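Local coordinates for xyloglucan-specific endo-beta-1,4-glucanase BoGH9A (Bacteroides ovatus, PDB 6DHT), which cleaves the beta-1,4-linked glucan backbone of xyloglucan from within, releasing xyloglucan oligosaccharides, at residues D223-V236 against F292-W306. Numbering follows the deposited sequence. Where two conformers were deposited one is given.
Sequences DWMLTMQDPEDGGV and FSKRALLAAEKAYAW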
loop_
_atom_site.group_PDB
_atom_site.type_symbol
_atom_site.label_atom_id
_atom_site.label_comp_id
_atom_site.label_asym_id
_atom_site.label_seq_id
_atom_site.Cartn_x
_atom_site.Cartn_y
_atom_site.Cartn_z
ATOM N N ASP A 223 -6.007 -16.522 5.830
ATOM C CA ASP A 223 -6.070 -17.809 6.528
ATOM C C ASP A 223 -5.519 -17.657 7.940
ATOM O O ASP A 223 -6.096 -18.178 8.905
ATOM C CB ASP A 223 -5.281 -18.858 5.757
ATOM C CG ASP A 223 -5.658 -20.268 6.130
ATOM O OD1 ASP A 223 -6.814 -20.480 6.556
ATOM O OD2 ASP A 223 -4.799 -21.154 5.959
ATOM N N TRP A 224 -4.412 -16.935 8.083
ATOM C CA TRP A 224 -3.922 -16.615 9.422
ATOM C C TRP A 224 -4.948 -15.792 10.220
ATOM O O TRP A 224 -5.196 -16.065 11.400
ATOM C CB TRP A 224 -2.579 -15.862 9.372
ATOM C CG TRP A 224 -2.301 -15.243 10.684
ATOM C CD1 TRP A 224 -2.078 -15.904 11.852
ATOM C CD2 TRP A 224 -2.315 -13.850 11.015
ATOM N NE1 TRP A 224 -1.916 -15.016 12.874
ATOM C CE2 TRP A 224 -2.075 -13.743 12.394
ATOM C CE3 TRP A 224 -2.490 -12.676 10.277
ATOM C CZ2 TRP A 224 -2.005 -12.519 13.035
ATOM C CZ3 TRP A 224 -2.411 -11.467 10.923
ATOM C CH2 TRP A 224 -2.180 -11.391 12.273
ATOM N N MET A 225 -5.542 -14.768 9.597
ATOM C CA MET A 225 -6.478 -13.894 10.303
ATOM C C MET A 225 -7.616 -14.685 10.961
ATOM O O MET A 225 -8.013 -14.364 12.074
ATOM C CB MET A 225 -7.052 -12.833 9.350
ATOM C CG MET A 225 -6.044 -11.825 8.895
ATOM S SD MET A 225 -6.760 -10.542 7.845
ATOM C CE MET A 225 -7.473 -9.463 9.070
ATOM N N LEU A 226 -8.135 -15.691 10.266
ATOM C CA LEU A 226 -9.187 -16.550 10.822
ATOM C C LEU A 226 -8.803 -17.118 12.193
ATOM O O LEU A 226 -9.661 -17.238 13.075
ATOM C CB LEU A 226 -9.516 -17.678 9.848
ATOM C CG LEU A 226 -10.213 -17.247 8.560
ATOM C CD1 LEU A 226 -10.309 -18.434 7.644
ATOM C CD2 LEU A 226 -11.613 -16.720 8.814
ATOM N N THR A 227 -7.525 -17.445 12.371
ATOM C CA THR A 227 -7.041 -18.033 13.630
ATOM C C THR A 227 -6.941 -17.026 14.779
ATOM O O THR A 227 -6.705 -17.407 15.931
ATOM C CB THR A 227 -5.663 -18.719 13.467
ATOM O OG1 THR A 227 -4.613 -17.741 13.376
ATOM C CG2 THR A 227 -5.645 -19.639 12.256
ATOM N N MET A 228 -7.114 -15.746 14.487
ATOM C CA MET A 228 -7.034 -14.694 15.484
ATOM C C MET A 228 -8.384 -14.340 16.094
ATOM O O MET A 228 -8.460 -13.393 16.891
ATOM C CB MET A 228 -6.369 -13.458 14.875
ATOM C CG MET A 228 -4.914 -13.684 14.563
ATOM S SD MET A 228 -3.855 -13.659 16.000
ATOM C CE MET A 228 -3.826 -11.933 16.288
ATOM N N GLN A 229 -9.422 -15.073 15.685
ATOM C CA GLN A 229 -10.768 -14.913 16.218
ATOM C C GLN A 229 -11.044 -15.964 17.297
ATOM O O GLN A 229 -10.872 -17.149 17.050
ATOM C CB GLN A 229 -11.796 -15.055 15.097
ATOM C CG GLN A 229 -13.217 -14.784 15.567
ATOM C CD GLN A 229 -14.203 -14.660 14.434
ATOM O OE1 GLN A 229 -14.230 -15.482 13.531
ATOM N NE2 GLN A 229 -15.054 -13.660 14.521
ATOM N N ASP A 230 -11.473 -15.501 18.467
ATOM C CA ASP A 230 -11.858 -16.388 19.573
ATOM C C ASP A 230 -13.128 -17.116 19.136
ATOM O O ASP A 230 -14.119 -16.463 18.823
ATOM C CB ASP A 230 -12.100 -15.538 20.816
ATOM C CG ASP A 230 -12.491 -16.366 22.044
ATOM O OD1 ASP A 230 -13.007 -17.491 21.888
ATOM O OD2 ASP A 230 -12.278 -15.860 23.170
ATOM N N PRO A 231 -13.101 -18.464 19.091
ATOM C CA PRO A 231 -14.245 -19.216 18.565
ATOM C C PRO A 231 -15.498 -19.110 19.422
ATOM O O PRO A 231 -16.556 -19.524 18.965
ATOM C CB PRO A 231 -13.745 -20.661 18.551
ATOM C CG PRO A 231 -12.684 -20.698 19.590
ATOM C CD PRO A 231 -12.029 -19.363 19.556
ATOM N N GLU A 232 -15.383 -18.546 20.620
ATOM C CA GLU A 232 -16.554 -18.341 21.461
ATOM C C GLU A 232 -17.192 -16.991 21.177
ATOM O O GLU A 232 -18.185 -16.921 20.449
ATOM C CB GLU A 232 -16.193 -18.481 22.941
ATOM C CG GLU A 232 -15.707 -19.876 23.321
ATOM C CD GLU A 232 -16.694 -20.971 22.938
ATOM O OE1 GLU A 232 -17.881 -20.861 23.312
ATOM O OE2 GLU A 232 -16.283 -21.936 22.253
ATOM N N ASP A 233 -16.619 -15.917 21.711
ATOM C CA ASP A 233 -17.286 -14.617 21.653
ATOM C C ASP A 233 -17.136 -13.862 20.323
ATOM O O ASP A 233 -17.759 -12.819 20.141
ATOM C CB ASP A 233 -16.828 -13.726 22.804
ATOM C CG ASP A 233 -15.390 -13.277 22.671
ATOM O OD1 ASP A 233 -14.687 -13.735 21.740
ATOM O OD2 ASP A 233 -14.962 -12.461 23.512
ATOM N N GLY A 234 -16.315 -14.378 19.411
ATOM C CA GLY A 234 -16.166 -13.763 18.091
ATOM C C GLY A 234 -15.171 -12.612 18.026
ATOM O O GLY A 234 -14.931 -12.064 16.949
ATOM N N GLY A 235 -14.593 -12.228 19.160
ATOM C CA GLY A 235 -13.633 -11.141 19.191
ATOM C C GLY A 235 -12.315 -11.546 18.556
ATOM O O GLY A 235 -12.058 -12.730 18.324
ATOM N N VAL A 236 -11.518 -10.547 18.214
ATOM C CA VAL A 236 -10.289 -10.747 17.435
ATOM C C VAL A 236 -9.118 -10.095 18.165
ATOM O O VAL A 236 -9.173 -8.919 18.505
ATOM C CB VAL A 236 -10.447 -10.179 16.004
ATOM C CG1 VAL A 236 -9.171 -10.378 15.173
ATOM C CG2 VAL A 236 -11.609 -10.826 15.316
ATOM N N PHE A 292 -14.015 -21.416 1.960
ATOM C CA PHE A 292 -13.551 -20.170 2.563
ATOM C C PHE A 292 -14.595 -19.045 2.503
ATOM O O PHE A 292 -14.806 -18.318 3.471
ATOM C CB PHE A 292 -12.226 -19.731 1.937
ATOM C CG PHE A 292 -11.761 -18.381 2.397
ATOM C CD1 PHE A 292 -11.514 -18.121 3.731
ATOM C CD2 PHE A 292 -11.577 -17.370 1.477
ATOM C CE1 PHE A 292 -11.122 -16.875 4.138
ATOM C CE2 PHE A 292 -11.149 -16.119 1.880
ATOM C CZ PHE A 292 -10.932 -15.870 3.196
ATOM N N SER A 293 -15.238 -18.875 1.356
ATOM C CA SER A 293 -16.220 -17.810 1.215
ATOM C C SER A 293 -17.258 -17.871 2.329
ATOM O O SER A 293 -17.524 -16.873 2.985
ATOM C CB SER A 293 -16.908 -17.871 -0.146
ATOM O OG SER A 293 -17.952 -16.916 -0.212
ATOM N N LYS A 294 -17.839 -19.055 2.542
ATOM C CA LYS A 294 -18.824 -19.245 3.602
ATOM C C LYS A 294 -18.253 -19.009 4.993
ATOM O O LYS A 294 -18.835 -18.308 5.816
ATOM C CB LYS A 294 -19.380 -20.666 3.504
ATOM C CG LYS A 294 -20.500 -20.976 4.478
ATOM C CD LYS A 294 -20.834 -22.467 4.456
ATOM C CE LYS A 294 -22.013 -22.784 5.353
ATOM N NZ LYS A 294 -23.285 -22.268 4.773
ATOM N N ARG A 295 -17.094 -19.587 5.256
ATOM C CA ARG A 295 -16.443 -19.398 6.546
ATOM C C ARG A 295 -16.129 -17.927 6.837
ATOM O O ARG A 295 -16.309 -17.446 7.949
ATOM C CB ARG A 295 -15.166 -20.237 6.593
ATOM C CG ARG A 295 -14.422 -20.130 7.876
ATOM C CD ARG A 295 -13.231 -21.063 7.917
ATOM N NE ARG A 295 -12.552 -20.949 9.208
ATOM C CZ ARG A 295 -11.314 -21.363 9.453
ATOM N NH1 ARG A 295 -10.583 -21.916 8.484
ATOM N NH2 ARG A 295 -10.806 -21.197 10.669
ATOM N N ALA A 296 -15.664 -17.200 5.822
ATOM C CA ALA A 296 -15.300 -15.795 6.008
ATOM C C ALA A 296 -16.502 -14.966 6.398
ATOM O O ALA A 296 -16.435 -14.117 7.279
ATOM C CB ALA A 296 -14.703 -15.245 4.721
ATOM N N LEU A 297 -17.626 -15.214 5.729
ATOM C CA LEU A 297 -18.817 -14.428 6.011
ATOM C C LEU A 297 -19.351 -14.709 7.428
ATOM O O LEU A 297 -19.675 -13.788 8.179
ATOM C CB LEU A 297 -19.896 -14.668 4.947
ATOM C CG LEU A 297 -21.121 -13.776 5.104
ATOM C CD1 LEU A 297 -20.766 -12.301 4.997
ATOM C CD2 LEU A 297 -22.178 -14.163 4.082
ATOM N N LEU A 298 -19.368 -15.972 7.815
ATOM C CA LEU A 298 -19.814 -16.327 9.163
ATOM C C LEU A 298 -18.920 -15.667 10.195
ATOM O O LEU A 298 -19.387 -15.054 11.156
ATOM C CB LEU A 298 -19.777 -17.846 9.346
ATOM C CG LEU A 298 -20.905 -18.623 8.666
ATOM C CD1 LEU A 298 -20.615 -20.118 8.656
ATOM C CD2 LEU A 298 -22.217 -18.350 9.365
ATOM N N ALA A 299 -17.610 -15.709 9.949
ATOM C CA ALA A 299 -16.638 -15.112 10.850
ATOM C C ALA A 299 -16.799 -13.604 10.946
ATOM O O ALA A 299 -16.673 -13.005 12.016
ATOM C CB ALA A 299 -15.230 -15.448 10.391
ATOM N N ALA A 300 -17.054 -12.981 9.793
ATOM C CA ALA A 300 -17.256 -11.540 9.743
ATOM C C ALA A 300 -18.427 -11.070 10.593
ATOM O O ALA A 300 -18.321 -10.087 11.315
ATOM C CB ALA A 300 -17.476 -11.100 8.291
ATOM N N GLU A 301 -19.543 -11.795 10.491
ATOM C CA GLU A 301 -20.757 -11.414 11.205
ATOM C C GLU A 301 -20.548 -11.575 12.713
ATOM O O GLU A 301 -20.935 -10.709 13.490
ATOM C CB GLU A 301 -21.969 -12.209 10.683
ATOM C CG GLU A 301 -22.307 -11.871 9.218
ATOM C CD GLU A 301 -23.712 -12.244 8.788
ATOM O OE1 GLU A 301 -23.879 -13.308 8.161
ATOM O OE2 GLU A 301 -24.642 -11.448 9.043
ATOM N N LYS A 302 -19.827 -12.621 13.109
ATOM C CA LYS A 302 -19.503 -12.810 14.520
ATOM C C LYS A 302 -18.554 -11.712 15.030
ATOM O O LYS A 302 -18.689 -11.224 16.145
ATOM C CB LYS A 302 -18.878 -14.191 14.765
ATOM C CG LYS A 302 -19.863 -15.359 14.722
ATOM C CD LYS A 302 -19.309 -16.602 15.412
ATOM C CE LYS A 302 -19.245 -16.430 16.940
ATOM N NZ LYS A 302 -18.666 -17.620 17.632
ATOM N N ALA A 303 -17.584 -11.302 14.215
ATOM C CA ALA A 303 -16.684 -10.241 14.639
ATOM C C ALA A 303 -17.392 -8.897 14.755
ATOM O O ALA A 303 -17.144 -8.128 15.674
ATOM C CB ALA A 303 -15.503 -10.121 13.663
ATOM N N TYR A 304 -18.275 -8.600 13.805
ATOM C CA TYR A 304 -19.005 -7.355 13.863
ATOM C C TYR A 304 -19.898 -7.327 15.115
ATOM O O TYR A 304 -19.970 -6.313 15.812
ATOM C CB TYR A 304 -19.828 -7.189 12.576
ATOM C CG TYR A 304 -20.497 -5.851 12.458
ATOM C CD1 TYR A 304 -21.777 -5.651 12.953
ATOM C CD2 TYR A 304 -19.863 -4.786 11.830
ATOM C CE1 TYR A 304 -22.390 -4.433 12.858
ATOM C CE2 TYR A 304 -20.472 -3.557 11.727
ATOM C CZ TYR A 304 -21.742 -3.390 12.241
ATOM O OH TYR A 304 -22.359 -2.171 12.146
ATOM N N ALA A 305 -20.549 -8.451 15.383
ATOM C CA ALA A 305 -21.361 -8.590 16.590
ATOM C C ALA A 305 -20.537 -8.275 17.843
ATOM O O ALA A 305 -20.977 -7.514 18.710
ATOM C CB ALA A 305 -21.944 -9.975 16.663
ATOM N N TRP A 306 -19.333 -8.837 17.933
ATOM C CA TRP A 306 -18.472 -8.555 19.074
ATOM C C TRP A 306 -18.194 -7.066 19.172
ATOM O O TRP A 306 -18.272 -6.485 20.244
ATOM C CB TRP A 306 -17.161 -9.345 18.988
ATOM C CG TRP A 306 -16.279 -9.223 20.212
ATOM C CD1 TRP A 306 -16.175 -10.119 21.247
ATOM C CD2 TRP A 306 -15.384 -8.151 20.525
ATOM N NE1 TRP A 306 -15.269 -9.668 22.166
ATOM C CE2 TRP A 306 -14.770 -8.461 21.755
ATOM C CE3 TRP A 306 -15.046 -6.956 19.889
ATOM C CZ2 TRP A 306 -13.840 -7.618 22.353
ATOM C CZ3 TRP A 306 -14.133 -6.131 20.474
ATOM C CH2 TRP A 306 -13.531 -6.461 21.700
HETATM O O HOH W 1 -16.173 -16.808 16.872
HETATM O O HOH W 2 -19.967 -12.515 18.130
#
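Ala299 O takes two donors: the backbone N of Ala303, as the helix requires, and NE2 of Gln229, 3.1 Å away, arriving from the other face of the carbonyl plane. With CG anti to the backbone N (chi1 -175°), the extended Gln229 chain carries its amide to the helix. The second N-H of NE2 runs almost straight (169°) to Gly234 O in its own loop, and both acceptors lie near the amide plane, which fixes the rotation of that group. An alanine in place of Gln229 would probably cost both bonds at once, leaving Gly234 O without its amide donor and the loop linked less directly to the helix. Gly234 O also meets Ala303 CA in a C-H...O contact of 3.4 Å. Further along, Lys302, bent at chi3 (71°), brings NZ to 2.9 Å from Glu232 O, and a water links the same NZ to Asp230 O. Gly235, having no side chain, lays its CA over the five-membered ring of Trp306, a CH-pi contact 3.4 Å from the centroid. That indole N-H makes a weak bond to Asp233 OD2 (3.1 Å), an oxygen whose stronger partner is Lys263, while OD1 closes an Asx turn onto Gly235 N. At the other end Leu226 CD1 lies against one face of the Arg295 guanidinium, 3.6 Å from CZ, and meets the edge of the Phe292 ring. Within the (alpha/alpha)6 barrel of family 9, away from the annotated sites, the two stronger direct bonds pair side-chain donors with main-chain carbonyls, so they need both the loop's course and Gln229 and Lys302.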